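Local coordinates for protein GTPase HflX (Sulfolobus solfataricus P2, PDB 2QTF) that binds and hydrolyses GTP, associates with the 50S ribosomal subunit, and may act in protein synthesis or ribosome biogenesis, at residues K86-H97 and T233-I244. Residues are numbered along the deposited sequence; the frame is centred on the assembly and turned at random.
Sequences KILLLLEIFALH and TVGFIRGIPPQI. With CD (cadmium ion), chain B; CD (cadmium ion), chain C; ACT (acetate ion), chain H.
Ile244 crosses Leu90 at about a right angle, its CD1 pressed tightly onto Leu90 CB at 3.3 Å. Its CG1 lies between backbone N and carbonyl carbon (chi1 63°), which puts CG2 anti to the carbonyl carbon, against Leu91 CG at 3.7 Å. Leu90 CD1 also meets Pro241 CD. Phe94 extends the apolar row: Ile237 CG1 lies at the ring edge, near its plane, and CD1 of the ring touches Val234 CG2 at 3.9 Å. At the other end, Lys86 CG is anti to the backbone N (chi1 177°) and the chain stays extended past Pro241; NZ donates in the carbonyl plane to Gly239 O at 3.3 Å. A methionine in place of Lys86 would probably leave Gly239 O without this side-chain N-H. The contact joins the HflX N-terminal domain to the G domain through the loop after strand 226-232. This loop starts with Thr233, Val234 and Gly235, predicted to bind GTP, and corresponds to switch II of P-loop GTPases. His97 CB packs on Val234 CB, while NE2 binds a cadmium ion at 2.2 Å, shared with Asp232. His97 ND1 donates to Ile93 O (2.7 Å), which helps fix the ring's rotation. Helix 245-253 backs the loop, with Phe248 against Ile237 and Leu252 against Val234.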
loop_
_atom_site.group_PDB
_atom_site.type_symbol
_atom_site.label_atom_id
_atom_site.label_comp_id
_atom_site.label_asym_id
_atom_site.label_seq_id
_atom_site.Cartn_x
_atom_site.Cartn_y
_atom_site.Cartn_z
ATOM N N LYS A 86 6.484 12.040 -2.584
ATOM C CA LYS A 86 5.325 11.270 -2.112
ATOM C C LYS A 86 4.567 10.602 -3.270
ATOM O O LYS A 86 4.098 9.468 -3.117
ATOM C CB LYS A 86 4.287 12.201 -1.446
ATOM C CG LYS A 86 3.033 11.410 -1.003
ATOM C CD LYS A 86 2.120 12.418 -0.212
ATOM C CE LYS A 86 0.771 11.770 0.090
ATOM N NZ LYS A 86 -0.405 12.804 0.258
ATOM N N ILE A 87 4.511 11.284 -4.389
ATOM C CA ILE A 87 3.893 10.739 -5.615
ATOM C C ILE A 87 4.667 9.528 -6.137
ATOM O O ILE A 87 4.074 8.531 -6.390
ATOM C CB ILE A 87 3.649 11.824 -6.695
ATOM C CG1 ILE A 87 2.612 12.812 -6.104
ATOM C CG2 ILE A 87 3.308 11.234 -8.061
ATOM C CD1 ILE A 87 1.828 13.480 -7.012
ATOM N N LEU A 88 5.952 9.673 -6.351
ATOM C CA LEU A 88 6.755 8.570 -6.880
ATOM C C LEU A 88 6.799 7.399 -5.871
ATOM O O LEU A 88 6.825 6.232 -6.292
ATOM C CB LEU A 88 8.170 9.084 -7.219
ATOM C CG LEU A 88 8.291 10.034 -8.450
ATOM C CD1 LEU A 88 9.813 10.302 -8.715
ATOM C CD2 LEU A 88 7.576 9.456 -9.658
ATOM N N LEU A 89 6.765 7.668 -4.575
ATOM C CA LEU A 89 6.730 6.593 -3.588
ATOM C C LEU A 89 5.452 5.778 -3.741
ATOM O O LEU A 89 5.438 4.525 -3.675
ATOM C CB LEU A 89 6.883 7.154 -2.121
ATOM C CG LEU A 89 6.602 6.136 -0.956
ATOM C CD1 LEU A 89 7.703 5.122 -0.903
ATOM C CD2 LEU A 89 6.401 6.754 0.499
ATOM N N LEU A 90 4.315 6.461 -3.814
ATOM C CA LEU A 90 3.041 5.667 -3.879
ATOM C C LEU A 90 3.000 4.951 -5.222
ATOM O O LEU A 90 2.465 3.829 -5.277
ATOM C CB LEU A 90 1.778 6.593 -3.794
ATOM C CG LEU A 90 1.669 7.299 -2.446
ATOM C CD1 LEU A 90 0.577 8.438 -2.336
ATOM C CD2 LEU A 90 1.525 6.341 -1.327
ATOM N N LEU A 91 3.508 5.576 -6.313
ATOM C CA LEU A 91 3.528 4.858 -7.599
ATOM C C LEU A 91 4.433 3.586 -7.505
ATOM O O LEU A 91 4.125 2.529 -8.094
ATOM C CB LEU A 91 3.978 5.767 -8.810
ATOM C CG LEU A 91 2.857 6.799 -9.171
ATOM C CD1 LEU A 91 3.517 7.857 -10.048
ATOM C CD2 LEU A 91 1.710 5.966 -9.857
ATOM N N GLU A 92 5.560 3.700 -6.777
ATOM C CA GLU A 92 6.384 2.462 -6.475
ATOM C C GLU A 92 5.601 1.343 -5.746
ATOM O O GLU A 92 5.673 0.181 -6.165
ATOM C CB GLU A 92 7.686 2.871 -5.686
ATOM C CG GLU A 92 8.602 1.634 -5.465
ATOM C CD GLU A 92 9.426 1.383 -6.769
ATOM O OE1 GLU A 92 9.379 2.327 -7.649
ATOM O OE2 GLU A 92 10.162 0.338 -6.897
ATOM N N ILE A 93 4.821 1.702 -4.697
ATOM C CA ILE A 93 3.940 0.748 -3.970
ATOM C C ILE A 93 3.000 0.082 -4.974
ATOM O O ILE A 93 2.854 -1.139 -5.024
ATOM C CB ILE A 93 3.122 1.494 -2.870
ATOM C CG1 ILE A 93 4.097 2.032 -1.823
ATOM C CG2 ILE A 93 1.998 0.567 -2.311
ATOM C CD1 ILE A 93 3.432 2.954 -0.816
ATOM N N PHE A 94 2.446 0.888 -5.840
ATOM C CA PHE A 94 1.454 0.338 -6.827
ATOM C C PHE A 94 2.150 -0.634 -7.773
ATOM O O PHE A 94 1.635 -1.736 -8.018
ATOM C CB PHE A 94 0.712 1.443 -7.601
ATOM C CG PHE A 94 -0.014 2.505 -6.727
ATOM C CD1 PHE A 94 -0.354 2.274 -5.417
ATOM C CD2 PHE A 94 -0.477 3.678 -7.369
ATOM C CE1 PHE A 94 -0.971 3.270 -4.647
ATOM C CE2 PHE A 94 -1.165 4.722 -6.611
ATOM C CZ PHE A 94 -1.401 4.510 -5.263
ATOM N N ALA A 95 3.313 -0.228 -8.286
ATOM C CA ALA A 95 4.080 -1.033 -9.234
ATOM C C ALA A 95 4.408 -2.404 -8.589
ATOM O O ALA A 95 4.458 -3.407 -9.262
ATOM C CB ALA A 95 5.373 -0.258 -9.610
ATOM N N LEU A 96 4.738 -2.422 -7.301
ATOM C CA LEU A 96 5.109 -3.664 -6.600
ATOM C C LEU A 96 3.877 -4.515 -6.326
ATOM O O LEU A 96 4.000 -5.740 -6.147
ATOM C CB LEU A 96 5.883 -3.303 -5.273
ATOM C CG LEU A 96 7.227 -2.601 -5.566
ATOM C CD1 LEU A 96 7.865 -2.207 -4.081
ATOM C CD2 LEU A 96 8.269 -3.499 -6.364
ATOM N N HIS A 97 2.659 -3.920 -6.336
ATOM C CA HIS A 97 1.510 -4.765 -6.013
ATOM C C HIS A 97 0.678 -5.088 -7.247
ATOM O O HIS A 97 -0.239 -5.901 -7.156
ATOM C CB HIS A 97 0.609 -4.095 -4.985
ATOM C CG HIS A 97 1.220 -4.014 -3.614
ATOM N ND1 HIS A 97 2.231 -3.120 -3.277
ATOM C CD2 HIS A 97 0.996 -4.759 -2.518
ATOM C CE1 HIS A 97 2.544 -3.303 -2.002
ATOM N NE2 HIS A 97 1.776 -4.260 -1.515
ATOM N N THR A 233 -2.583 -7.730 -1.692
ATOM C CA THR A 233 -3.253 -6.703 -2.459
ATOM C C THR A 233 -2.752 -5.337 -1.906
ATOM O O THR A 233 -2.393 -5.206 -0.696
ATOM C CB THR A 233 -4.786 -6.842 -2.285
ATOM O OG1 THR A 233 -5.185 -8.116 -2.862
ATOM C CG2 THR A 233 -5.581 -5.726 -2.995
ATOM N N VAL A 234 -2.775 -4.326 -2.801
ATOM C CA VAL A 234 -2.416 -2.969 -2.333
ATOM C C VAL A 234 -3.371 -2.543 -1.182
ATOM O O VAL A 234 -4.579 -2.909 -1.149
ATOM C CB VAL A 234 -2.366 -1.967 -3.539
ATOM C CG1 VAL A 234 -3.842 -1.663 -4.074
ATOM C CG2 VAL A 234 -1.530 -0.707 -3.194
ATOM N N GLY A 235 -2.877 -1.779 -0.219
ATOM C CA GLY A 235 -3.755 -1.271 0.832
ATOM C C GLY A 235 -4.673 -0.163 0.348
ATOM O O GLY A 235 -4.443 0.376 -0.762
ATOM N N PHE A 236 -5.715 0.166 1.140
ATOM C CA PHE A 236 -6.488 1.405 0.997
ATOM C C PHE A 236 -5.527 2.494 1.537
ATOM O O PHE A 236 -4.938 2.358 2.613
ATOM C CB PHE A 236 -7.723 1.355 1.904
ATOM C CG PHE A 236 -8.593 0.158 1.671
ATOM C CD1 PHE A 236 -8.859 -0.285 0.401
ATOM C CD2 PHE A 236 -9.163 -0.505 2.758
ATOM C CE1 PHE A 236 -9.780 -1.406 0.142
ATOM C CE2 PHE A 236 -9.977 -1.662 2.550
ATOM C CZ PHE A 236 -10.295 -2.089 1.227
ATOM N N ILE A 237 -5.321 3.539 0.734
ATOM C CA ILE A 237 -4.286 4.532 1.033
ATOM C C ILE A 237 -5.088 5.813 1.403
ATOM O O ILE A 237 -6.085 6.119 0.759
ATOM C CB ILE A 237 -3.413 4.880 -0.249
ATOM C CG1 ILE A 237 -2.645 3.662 -0.929
ATOM C CG2 ILE A 237 -2.401 5.990 0.073
ATOM C CD1 ILE A 237 -1.599 3.102 -0.136
ATOM N N ARG A 238 -4.640 6.522 2.414
ATOM C CA ARG A 238 -5.314 7.749 2.843
ATOM C C ARG A 238 -4.783 8.944 2.047
ATOM O O ARG A 238 -3.617 8.973 1.723
ATOM C CB ARG A 238 -5.085 7.963 4.345
ATOM C CG ARG A 238 -5.707 6.767 5.217
ATOM C CD ARG A 238 -5.280 6.866 6.666
ATOM N NE ARG A 238 -6.011 5.874 7.490
ATOM C CZ ARG A 238 -5.440 4.727 7.884
ATOM N NH1 ARG A 238 -4.203 4.439 7.431
ATOM N NH2 ARG A 238 -6.089 3.875 8.676
ATOM N N GLY A 239 -5.618 9.888 1.639
ATOM C CA GLY A 239 -4.963 11.100 1.046
ATOM C C GLY A 239 -4.303 10.835 -0.306
ATOM O O GLY A 239 -3.193 11.335 -0.569
ATOM N N ILE A 240 -4.945 10.093 -1.195
ATOM C CA ILE A 240 -4.194 9.765 -2.458
ATOM C C ILE A 240 -4.138 11.055 -3.333
ATOM O O ILE A 240 -5.188 11.654 -3.581
ATOM C CB ILE A 240 -4.908 8.711 -3.199
ATOM C CG1 ILE A 240 -4.911 7.458 -2.293
ATOM C CG2 ILE A 240 -4.134 8.310 -4.536
ATOM C CD1 ILE A 240 -5.880 6.373 -2.792
ATOM N N PRO A 241 -2.938 11.499 -3.703
ATOM C CA PRO A 241 -2.838 12.615 -4.622
ATOM C C PRO A 241 -3.635 12.364 -5.884
ATOM O O PRO A 241 -3.587 11.286 -6.458
ATOM C CB PRO A 241 -1.360 12.603 -5.015
ATOM C CG PRO A 241 -0.628 11.975 -3.806
ATOM C CD PRO A 241 -1.608 10.942 -3.332
ATOM N N PRO A 242 -4.361 13.403 -6.376
ATOM C CA PRO A 242 -5.271 13.249 -7.522
ATOM C C PRO A 242 -4.631 12.706 -8.752
ATOM O O PRO A 242 -5.270 12.048 -9.504
ATOM C CB PRO A 242 -5.747 14.729 -7.805
ATOM C CG PRO A 242 -4.758 15.575 -7.135
ATOM C CD PRO A 242 -4.278 14.798 -5.888
ATOM N N GLN A 243 -3.369 13.041 -9.013
ATOM C CA GLN A 243 -2.603 12.584 -10.218
ATOM C C GLN A 243 -2.552 11.054 -10.308
ATOM O O GLN A 243 -2.336 10.531 -11.429
ATOM C CB GLN A 243 -1.035 12.923 -10.113
ATOM C CG GLN A 243 -0.602 14.344 -10.109
ATOM C CD GLN A 243 -0.572 14.999 -8.720
ATOM O OE1 GLN A 243 -1.476 14.808 -7.838
ATOM N NE2 GLN A 243 0.439 15.840 -8.529
ATOM N N ILE A 244 -2.612 10.372 -9.155
ATOM C CA ILE A 244 -2.376 8.893 -9.172
ATOM C C ILE A 244 -3.612 8.097 -8.783
ATOM O O ILE A 244 -3.542 6.929 -8.511
ATOM C CB ILE A 244 -1.104 8.448 -8.333
ATOM C CG1 ILE A 244 -1.254 8.775 -6.846
ATOM C CG2 ILE A 244 0.103 9.228 -8.905
ATOM C CD1 ILE A 244 -0.064 8.314 -5.957
HETATM CD CD CD B . 11.104 1.042 -8.788
HETATM CD CD CD C . 1.629 -5.034 0.590
HETATM C C ACT H . -0.199 -0.388 1.675
HETATM O O ACT H . -0.327 -1.356 0.797
HETATM O OXT ACT H . -1.150 -0.092 2.502
HETATM C CH3 ACT H . 1.102 0.426 1.666
HETATM O O HOH W 1 -0.530 -3.960 0.760
HETATM O O HOH W 2 11.303 3.380 -9.586
HETATM O O HOH W 3 12.819 1.981 -7.062
HETATM O O HOH W 4 2.090 -2.669 1.227
HETATM O O HOH W 5 1.186 -5.704 2.735
#